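Local structure of Glyoxalase/Bleomycin resistance protein (Bacillus cereus ATCC 14579, 1XQA) at residues V64-E69 with F107-M112; F86-P91 with F99-P104. The protein is of uncertain function but belongs to the glyoxalase/bleomycin resistance/dioxygenase superfamily and binds a magnesium ion, so it may be a metal-dependent glyoxalase-like enzyme. All coordinates share one frame; numbering follows the deposited sequence.

Both contacts are built around one four-stranded mixed sheet, ordered 64-67, 107-112, 97-103, 92-93, which with helix 71-83 makes up one of the two beta-alpha-beta-beta-beta modules of the vicinal oxygen chelate fold. Contact 1 pairs edge strand 64-67 with the parallel strand 107-112; contact 2 sets the loop 86-91, after helix 71-83, against strand 97-103. Their centres lie about 10 Å apart, and along the chain contact 2 is nested within the loop that contact 1 closes. The neighbouring strands 97-103 and 107-112 join them, through the probable hydrogen bond I109 N to V101 O. Contact 1 holds the magnesium ligand E110; Y100, on the strand against which contact 2 packs its loop, lies beside the metal.

Contact 1: residues V64-E69 with F107-M112; sequences VGFPQE and FTIEVM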
ATOM      1  N   VAL A  64     -16.441   0.123  -9.190  1.00 21.22           N
ATOM      2  CA  VAL A  64     -15.996  -1.081  -8.500  1.00 21.55           C
ATOM      3  C   VAL A  64     -16.103  -0.859  -6.998  1.00 21.30           C
ATOM      4  O   VAL A  64     -15.585   0.140  -6.483  1.00 21.28           O
ATOM      5  CB  VAL A  64     -14.523  -1.404  -8.861  1.00 21.79           C
ATOM      6  CG1 VAL A  64     -14.098  -2.713  -8.216  1.00 22.41           C
ATOM      7  CG2 VAL A  64     -14.371  -1.504 -10.371  1.00 23.22           C
ATOM      8  N   GLY A  65     -16.744  -1.789  -6.292  1.00 21.24           N
ATOM      9  CA  GLY A  65     -17.038  -1.582  -4.876  1.00 21.13           C
ATOM     10  C   GLY A  65     -16.226  -2.431  -3.907  1.00 21.71           C
ATOM     11  O   GLY A  65     -16.060  -3.641  -4.111  1.00 20.73           O
ATOM     12  N   PHE A  66     -15.746  -1.775  -2.851  1.00 21.63           N
ATOM     13  CA  PHE A  66     -14.935  -2.389  -1.792  1.00 23.39           C
ATOM     14  C   PHE A  66     -15.647  -2.253  -0.453  1.00 24.01           C
ATOM     15  O   PHE A  66     -15.453  -1.253   0.250  1.00 25.18           O
ATOM     16  CB  PHE A  66     -13.580  -1.677  -1.675  1.00 23.16           C
ATOM     17  CG  PHE A  66     -12.672  -1.919  -2.829  1.00 22.23           C
ATOM     18  CD1 PHE A  66     -11.639  -2.834  -2.724  1.00 23.49           C
ATOM     19  CD2 PHE A  66     -12.841  -1.222  -4.012  1.00 23.36           C
ATOM     20  CE1 PHE A  66     -10.777  -3.050  -3.777  1.00 21.68           C
ATOM     21  CE2 PHE A  66     -11.999  -1.438  -5.086  1.00 21.33           C
ATOM     22  CZ  PHE A  66     -10.952  -2.363  -4.958  1.00 23.54           C
ATOM     23  N   PRO A  67     -16.479  -3.245  -0.088  1.00 25.04           N
ATOM     24  CA  PRO A  67     -17.222  -3.172   1.166  1.00 25.48           C
ATOM     25  C   PRO A  67     -16.312  -3.221   2.384  1.00 25.90           C
ATOM     26  O   PRO A  67     -15.254  -3.848   2.348  1.00 25.60           O
ATOM     27  CB  PRO A  67     -18.117  -4.423   1.128  1.00 25.60           C
ATOM     28  CG  PRO A  67     -17.446  -5.333   0.186  1.00 25.52           C
ATOM     29  CD  PRO A  67     -16.810  -4.463  -0.842  1.00 25.34           C
ATOM     30  N   GLN A  68     -16.742  -2.565   3.457  1.00 26.25           N
ATOM     31  CA  GLN A  68     -15.952  -2.490   4.680  1.00 27.82           C
ATOM     32  C   GLN A  68     -16.682  -3.154   5.832  1.00 28.93           C
ATOM     33  O   GLN A  68     -17.898  -3.324   5.787  1.00 29.30           O
ATOM     34  CB  GLN A  68     -15.638  -1.031   5.039  1.00 27.62           C
ATOM     35  CG  GLN A  68     -14.889  -0.278   3.948  1.00 27.35           C
ATOM     36  CD  GLN A  68     -13.550  -0.905   3.618  1.00 27.88           C
ATOM     37  OE1 GLN A  68     -12.763  -1.224   4.510  1.00 27.06           O
ATOM     38  NE2 GLN A  68     -13.283  -1.085   2.333  1.00 24.33           N
ATOM     39  N   GLU A  69     -15.931  -3.521   6.863  1.00 30.59           N
ATOM     40  CA  GLU A  69     -16.484  -4.249   7.997  1.00 32.03           C
ATOM     41  C   GLU A  69     -17.314  -3.354   8.907  1.00 31.74           C
ATOM     42  O   GLU A  69     -18.150  -3.846   9.669  1.00 32.62           O
ATOM     43  CB  GLU A  69     -15.354  -4.913   8.787  1.00 32.82           C
ATOM     44  CG  GLU A  69     -15.769  -6.164   9.543  1.00 37.04           C
ATOM     45  CD  GLU A  69     -16.317  -7.245   8.626  1.00 42.32           C
ATOM     46  OE1 GLU A  69     -15.765  -7.426   7.513  1.00 44.89           O
ATOM     47  OE2 GLU A  69     -17.303  -7.912   9.024  1.00 45.19           O
ATOM     48  N   PHE A 107     -11.077   5.248 -13.425  1.00 23.01           N
ATOM     49  CA  PHE A 107     -12.327   4.574 -13.064  1.00 22.63           C
ATOM     50  C   PHE A 107     -12.733   4.972 -11.650  1.00 22.45           C
ATOM     51  O   PHE A 107     -11.901   5.444 -10.865  1.00 22.83           O
ATOM     52  CB  PHE A 107     -12.179   3.049 -13.168  1.00 22.62           C
ATOM     53  CG  PHE A 107     -11.196   2.477 -12.203  1.00 23.42           C
ATOM     54  CD1 PHE A 107     -11.628   1.883 -11.018  1.00 23.09           C
ATOM     55  CD2 PHE A 107      -9.825   2.552 -12.455  1.00 23.70           C
ATOM     56  CE1 PHE A 107     -10.713   1.366 -10.110  1.00 24.81           C
ATOM     57  CE2 PHE A 107      -8.908   2.044 -11.555  1.00 24.50           C
ATOM     58  CZ  PHE A 107      -9.357   1.444 -10.368  1.00 22.19           C
ATOM     59  N   THR A 108     -14.007   4.775 -11.328  1.00 20.82           N
ATOM     60  CA  THR A 108     -14.567   5.174 -10.041  1.00 20.83           C
ATOM     61  C   THR A 108     -14.628   3.966  -9.127  1.00 19.53           C
ATOM     62  O   THR A 108     -15.001   2.867  -9.566  1.00 19.37           O
ATOM     63  CB  THR A 108     -15.975   5.746 -10.243  1.00 21.30           C
ATOM     64  OG1 THR A 108     -15.864   6.892 -11.097  1.00 23.07           O
ATOM     65  CG2 THR A 108     -16.631   6.144  -8.907  1.00 20.84           C
ATOM     66  N   ILE A 109     -14.276   4.181  -7.856  1.00 19.33           N
ATOM     67  CA  ILE A 109     -14.358   3.170  -6.838  1.00 19.34           C
ATOM     68  C   ILE A 109     -15.419   3.582  -5.817  1.00 19.18           C
ATOM     69  O   ILE A 109     -15.543   4.754  -5.458  1.00 19.85           O
ATOM     70  CB  ILE A 109     -12.987   2.994  -6.123  1.00 19.36           C
ATOM     71  CG1 ILE A 109     -12.028   2.199  -7.022  1.00 19.03           C
ATOM     72  CG2 ILE A 109     -13.161   2.310  -4.760  1.00 19.76           C
ATOM     73  CD1 ILE A 109     -10.583   2.133  -6.506  1.00 18.86           C
ATOM     74  N   GLU A 110     -16.199   2.611  -5.382  1.00 19.79           N
ATOM     75  CA  GLU A 110     -17.153   2.814  -4.299  1.00 20.16           C
ATOM     76  C   GLU A 110     -16.632   2.191  -3.000  1.00 20.90           C
ATOM     77  O   GLU A 110     -16.106   1.074  -2.997  1.00 20.71           O
ATOM     78  CB  GLU A 110     -18.467   2.143  -4.706  1.00 20.74           C
ATOM     79  CG  GLU A 110     -19.531   2.115  -3.652  1.00 22.59           C
ATOM     80  CD  GLU A 110     -20.603   1.084  -3.970  1.00 28.15           C
ATOM     81  OE1 GLU A 110     -20.307   0.141  -4.731  1.00 30.52           O
ATOM     82  OE2 GLU A 110     -21.724   1.208  -3.449  1.00 27.82           O
ATOM     83  N   VAL A 111     -16.822   2.895  -1.883  1.00 20.44           N
ATOM     84  CA  VAL A 111     -16.399   2.391  -0.590  1.00 20.82           C
ATOM     85  C   VAL A 111     -17.630   2.465   0.292  1.00 21.39           C
ATOM     86  O   VAL A 111     -18.247   3.510   0.376  1.00 21.10           O
ATOM     87  CB  VAL A 111     -15.238   3.239   0.011  1.00 20.64           C
ATOM     88  CG1 VAL A 111     -14.793   2.680   1.376  1.00 21.45           C
ATOM     89  CG2 VAL A 111     -14.052   3.338  -0.982  1.00 20.51           C
HETATM   90  N   MSE A 112     -18.011   1.349   0.906  1.00 22.79           N
HETATM   91  CA  MSE A 112     -19.275   1.305   1.642  1.00 24.65           C
HETATM   92  C   MSE A 112     -19.312   0.287   2.764  1.00 25.01           C
HETATM   93  O   MSE A 112     -18.486  -0.626   2.819  1.00 24.40           O
HETATM   94  CB  MSE A 112     -20.445   1.043   0.673  1.00 25.65           C
HETATM   95  CG  MSE A 112     -20.527  -0.378   0.145  1.00 26.45           C
HETATM   96 SE   MSE A 112     -19.103  -0.876  -1.087  1.00 35.26          SE
HETATM   97  CE  MSE A 112     -20.011  -2.400  -1.926  1.00 29.06           C
TER
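The ring of F66 meets I109 obliquely, its CD2 lying 3.6 Å from I109 CG2, while the carbonyl oxygen of E110 sits at the ring edge, near the ring plane. F66 CG lies beside its own backbone N, anti to the carbonyl carbon (chi1 -70°), which carries the ring back along the strand to the branched side chain of I109. At the N-terminal end of the pair, the ring of F107 receives V64 CG2 obliquely in a looser contact. The F66 ring also meets that of F25, and I109 and V111 share the cover of helix 14-25, an apolar setting that suits aromatic and beta-branched residues. The backbones run parallel. V64 N donates to T108 O, V64 O accepts E110 N at 2.8 Å, and F66 N donates to E110 O. The alternation continues with Q68 N, at 2.7 Å from M112 O with a bent N-H...O angle of 143°; P67, which has no N-H, falls where none is needed for this pairing. The bent side chain of Q68 (chi2 -60°) turns back, and its NE2 gives a 3.0 Å hydrogen bond to F66 O from above the carbonyl plane. Its CG meanwhile rests 3.9 Å from V111 CG1, so one residue serves polar and apolar neighbours alike. On the other face, the selenomethionine M112 lies alongside P67, its CE 4.0 Å from P67 CD, and the extended side chain of E110 passes G65, where the absence of a side chain lets OE1 come within 3.7 Å of CA. E110 and H63 are magnesium ligands, and the parallel backbone bonds probably help to hold H63, just before strand 64-67, near E110 of the adjacent strand.

Contact 2: residues F86-P91 with F99-P104; sequences FLVEPP and FYVEAP
V88 faces V101 across two backbones that run in nearly opposite directions, 161° apart end to end, with 5.9 Å between the CA atoms of this pair. The chains do not pair directly as strands; two waters bridge them instead. One donates to L87 O at 2.6 Å and accepts from E102 N, while the other accepts from E89 N and donates to Y100 O. Each water thus ties a loop peptide to the edge of strand 97-103 turned away from strand 107-112. The chains draw together toward P91 and F99, whose CA atoms are 4.6 Å apart. Between the waters and the helices the side chains are apolar. V88 CG1, anti to its carbonyl carbon (chi1 -71°), reaches V101 CG2 at 3.7 Å; the two valines lie side by side, pointing the same way, and their compact branches fit the close approach. The same methyl meets F99 CE1 obliquely, and P91 CG comes obliquely to F99 CD2 at 3.9 Å, across the ring from CE1 but on the same side of its plane. The large flat phenylalanine can thereby serve both neighbours, while P91, with no N-H to satisfy, offers it a compact apolar ring. At the far end, F86 turns toward the strand and sets CE1 4.0 Å from P104 CG, with the two side chains crossing at about a right angle. N78 of helix 71-83 bonds to E89 O, and V74 and N78 of that helix touch F99. F86 meets L81 of the same helix, so the loop runs along helix 71-83, while its F86 end also reaches F20 of helix 14-25, where P104 packs as well.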
ATOM      1  N   PHE A  86      -6.941  13.488  -2.527  1.00 27.51           N
ATOM      2  CA  PHE A  86      -8.024  13.024  -3.382  1.00 28.16           C
ATOM      3  C   PHE A  86      -9.321  13.737  -3.009  1.00 29.24           C
ATOM      4  O   PHE A  86      -9.599  14.006  -1.840  1.00 30.33           O
ATOM      5  CB  PHE A  86      -8.177  11.505  -3.328  1.00 27.05           C
ATOM      6  CG  PHE A  86      -6.961  10.763  -3.816  1.00 25.74           C
ATOM      7  CD1 PHE A  86      -6.815  10.448  -5.161  1.00 25.75           C
ATOM      8  CD2 PHE A  86      -5.948  10.426  -2.941  1.00 24.90           C
ATOM      9  CE1 PHE A  86      -5.664   9.779  -5.628  1.00 25.26           C
ATOM     10  CE2 PHE A  86      -4.800   9.757  -3.380  1.00 24.52           C
ATOM     11  CZ  PHE A  86      -4.658   9.434  -4.731  1.00 25.05           C
ATOM     12  N   LEU A  87     -10.110  14.040  -4.023  1.00 30.80           N
ATOM     13  CA  LEU A  87     -11.336  14.792  -3.824  1.00 31.33           C
ATOM     14  C   LEU A  87     -12.482  13.842  -3.477  1.00 31.22           C
ATOM     15  O   LEU A  87     -12.994  13.085  -4.304  1.00 31.98           O
ATOM     16  CB  LEU A  87     -11.619  15.677  -5.042  1.00 32.01           C
ATOM     17  CG  LEU A  87     -10.429  16.494  -5.576  1.00 33.57           C
ATOM     18  CD1 LEU A  87     -10.869  17.370  -6.752  1.00 36.74           C
ATOM     19  CD2 LEU A  87      -9.728  17.361  -4.508  1.00 35.59           C
ATOM     20  N   VAL A  88     -12.836  13.827  -2.207  1.00 30.46           N
ATOM     21  CA  VAL A  88     -13.901  12.959  -1.756  1.00 30.06           C
ATOM     22  C   VAL A  88     -14.828  13.799  -0.914  1.00 30.37           C
ATOM     23  O   VAL A  88     -14.386  14.758  -0.266  1.00 29.98           O
ATOM     24  CB  VAL A  88     -13.367  11.747  -0.934  1.00 30.04           C
ATOM     25  CG1 VAL A  88     -12.633  10.754  -1.839  1.00 29.57           C
ATOM     26  CG2 VAL A  88     -12.457  12.206   0.197  1.00 29.58           C
ATOM     27  N   GLU A  89     -16.113  13.467  -0.956  1.00 30.18           N
ATOM     28  CA  GLU A  89     -17.064  14.056  -0.035  1.00 31.02           C
ATOM     29  C   GLU A  89     -17.248  13.072   1.122  1.00 29.90           C
ATOM     30  O   GLU A  89     -16.835  11.908   1.010  1.00 29.73           O
ATOM     31  CB  GLU A  89     -18.381  14.426  -0.743  1.00 31.14           C
ATOM     32  CG  GLU A  89     -19.195  13.279  -1.326  1.00 33.51           C
ATOM     33  CD  GLU A  89     -20.562  13.726  -1.878  1.00 33.46           C
ATOM     34  OE1 GLU A  89     -21.595  13.428  -1.230  1.00 35.73           O
ATOM     35  OE2 GLU A  89     -20.601  14.375  -2.953  1.00 37.12           O
ATOM     36  N   PRO A  90     -17.821  13.532   2.251  1.00 29.22           N
ATOM     37  CA  PRO A  90     -18.068  12.589   3.336  1.00 28.79           C
ATOM     38  C   PRO A  90     -18.980  11.447   2.890  1.00 28.58           C
ATOM     39  O   PRO A  90     -19.754  11.617   1.945  1.00 28.62           O
ATOM     40  CB  PRO A  90     -18.775  13.443   4.388  1.00 28.76           C
ATOM     41  CG  PRO A  90     -18.337  14.828   4.098  1.00 28.61           C
ATOM     42  CD  PRO A  90     -18.253  14.894   2.607  1.00 29.10           C
ATOM     43  N   PRO A  91     -18.893  10.280   3.564  1.00 28.35           N
ATOM     44  CA  PRO A  91     -19.806   9.190   3.212  1.00 28.07           C
ATOM     45  C   PRO A  91     -21.256   9.549   3.536  1.00 28.30           C
ATOM     46  O   PRO A  91     -21.519  10.317   4.465  1.00 27.36           O
ATOM     47  CB  PRO A  91     -19.336   8.030   4.102  1.00 28.09           C
ATOM     48  CG  PRO A  91     -17.943   8.409   4.547  1.00 28.00           C
ATOM     49  CD  PRO A  91     -17.984   9.901   4.659  1.00 28.15           C
ATOM     50  N   PHE A  99     -19.258   6.235  -0.060  1.00 22.12           N
ATOM     51  CA  PHE A  99     -18.739   7.345  -0.842  1.00 21.33           C
ATOM     52  C   PHE A  99     -18.044   6.809  -2.078  1.00 21.23           C
ATOM     53  O   PHE A  99     -17.785   5.604  -2.187  1.00 21.52           O
ATOM     54  CB  PHE A  99     -17.800   8.234  -0.030  1.00 21.08           C
ATOM     55  CG  PHE A  99     -16.455   7.611   0.270  1.00 19.59           C
ATOM     56  CD1 PHE A  99     -15.374   7.815  -0.582  1.00 20.87           C
ATOM     57  CD2 PHE A  99     -16.271   6.855   1.423  1.00 21.14           C
ATOM     58  CE1 PHE A  99     -14.135   7.263  -0.308  1.00 20.43           C
ATOM     59  CE2 PHE A  99     -15.024   6.297   1.715  1.00 20.91           C
ATOM     60  CZ  PHE A  99     -13.964   6.502   0.854  1.00 21.12           C
ATOM     61  N   TYR A 100     -17.756   7.715  -2.999  1.00 20.97           N
ATOM     62  CA  TYR A 100     -17.076   7.354  -4.223  1.00 20.90           C
ATOM     63  C   TYR A 100     -15.778   8.152  -4.353  1.00 20.97           C
ATOM     64  O   TYR A 100     -15.657   9.258  -3.811  1.00 21.32           O
ATOM     65  CB  TYR A 100     -17.970   7.596  -5.435  1.00 21.15           C
ATOM     66  CG  TYR A 100     -19.280   6.856  -5.354  1.00 21.31           C
ATOM     67  CD1 TYR A 100     -19.413   5.587  -5.890  1.00 21.14           C
ATOM     68  CD2 TYR A 100     -20.371   7.409  -4.674  1.00 21.57           C
ATOM     69  CE1 TYR A 100     -20.611   4.892  -5.799  1.00 21.66           C
ATOM     70  CE2 TYR A 100     -21.574   6.722  -4.562  1.00 22.73           C
ATOM     71  CZ  TYR A 100     -21.684   5.464  -5.126  1.00 23.26           C
ATOM     72  OH  TYR A 100     -22.878   4.778  -5.033  1.00 24.52           O
ATOM     73  N   VAL A 101     -14.837   7.600  -5.108  1.00 20.09           N
ATOM     74  CA  VAL A 101     -13.599   8.290  -5.413  1.00 19.66           C
ATOM     75  C   VAL A 101     -13.175   7.969  -6.844  1.00 20.45           C
ATOM     76  O   VAL A 101     -13.259   6.822  -7.278  1.00 20.63           O
ATOM     77  CB  VAL A 101     -12.475   7.946  -4.394  1.00 19.66           C
ATOM     78  CG1 VAL A 101     -12.164   6.445  -4.374  1.00 18.30           C
ATOM     79  CG2 VAL A 101     -11.190   8.803  -4.642  1.00 19.28           C
ATOM     80  N   GLU A 102     -12.738   8.992  -7.571  1.00 21.17           N
ATOM     81  CA  GLU A 102     -12.208   8.811  -8.918  1.00 22.08           C
ATOM     82  C   GLU A 102     -10.778   8.372  -8.774  1.00 22.39           C
ATOM     83  O   GLU A 102      -9.945   9.142  -8.272  1.00 22.81           O
ATOM     84  CB  GLU A 102     -12.243  10.120  -9.684  1.00 22.99           C
ATOM     85  CG  GLU A 102     -13.533  10.849  -9.570  1.00 28.37           C
ATOM     86  CD  GLU A 102     -14.438  10.538 -10.698  1.00 35.20           C
ATOM     87  OE1 GLU A 102     -14.748  11.487 -11.460  1.00 37.59           O
ATOM     88  OE2 GLU A 102     -14.817   9.351 -10.828  1.00 38.50           O
ATOM     89  N   ALA A 103     -10.492   7.148  -9.220  1.00 21.67           N
ATOM     90  CA  ALA A 103      -9.204   6.500  -8.962  1.00 20.95           C
ATOM     91  C   ALA A 103      -8.195   6.772 -10.066  1.00 20.52           C
ATOM     92  O   ALA A 103      -8.584   6.956 -11.237  1.00 20.30           O
ATOM     93  CB  ALA A 103      -9.396   5.003  -8.807  1.00 19.82           C
ATOM     94  N   PRO A 104      -6.892   6.798  -9.705  1.00 20.69           N
ATOM     95  CA  PRO A 104      -5.829   6.805 -10.707  1.00 20.62           C
ATOM     96  C   PRO A 104      -6.056   5.703 -11.740  1.00 21.43           C
ATOM     97  O   PRO A 104      -6.433   4.573 -11.382  1.00 21.94           O
ATOM     98  CB  PRO A 104      -4.572   6.528  -9.879  1.00 20.77           C
ATOM     99  CG  PRO A 104      -4.865   7.189  -8.553  1.00 19.81           C
ATOM    100  CD  PRO A 104      -6.342   6.858  -8.334  1.00 20.62           C
TER
HETATM  101  O   HOH W   1     -12.719  11.752  -6.462  1.00 28.12           O
HETATM  102  O   HOH W   2     -16.748  11.460  -3.040  1.00 39.58           O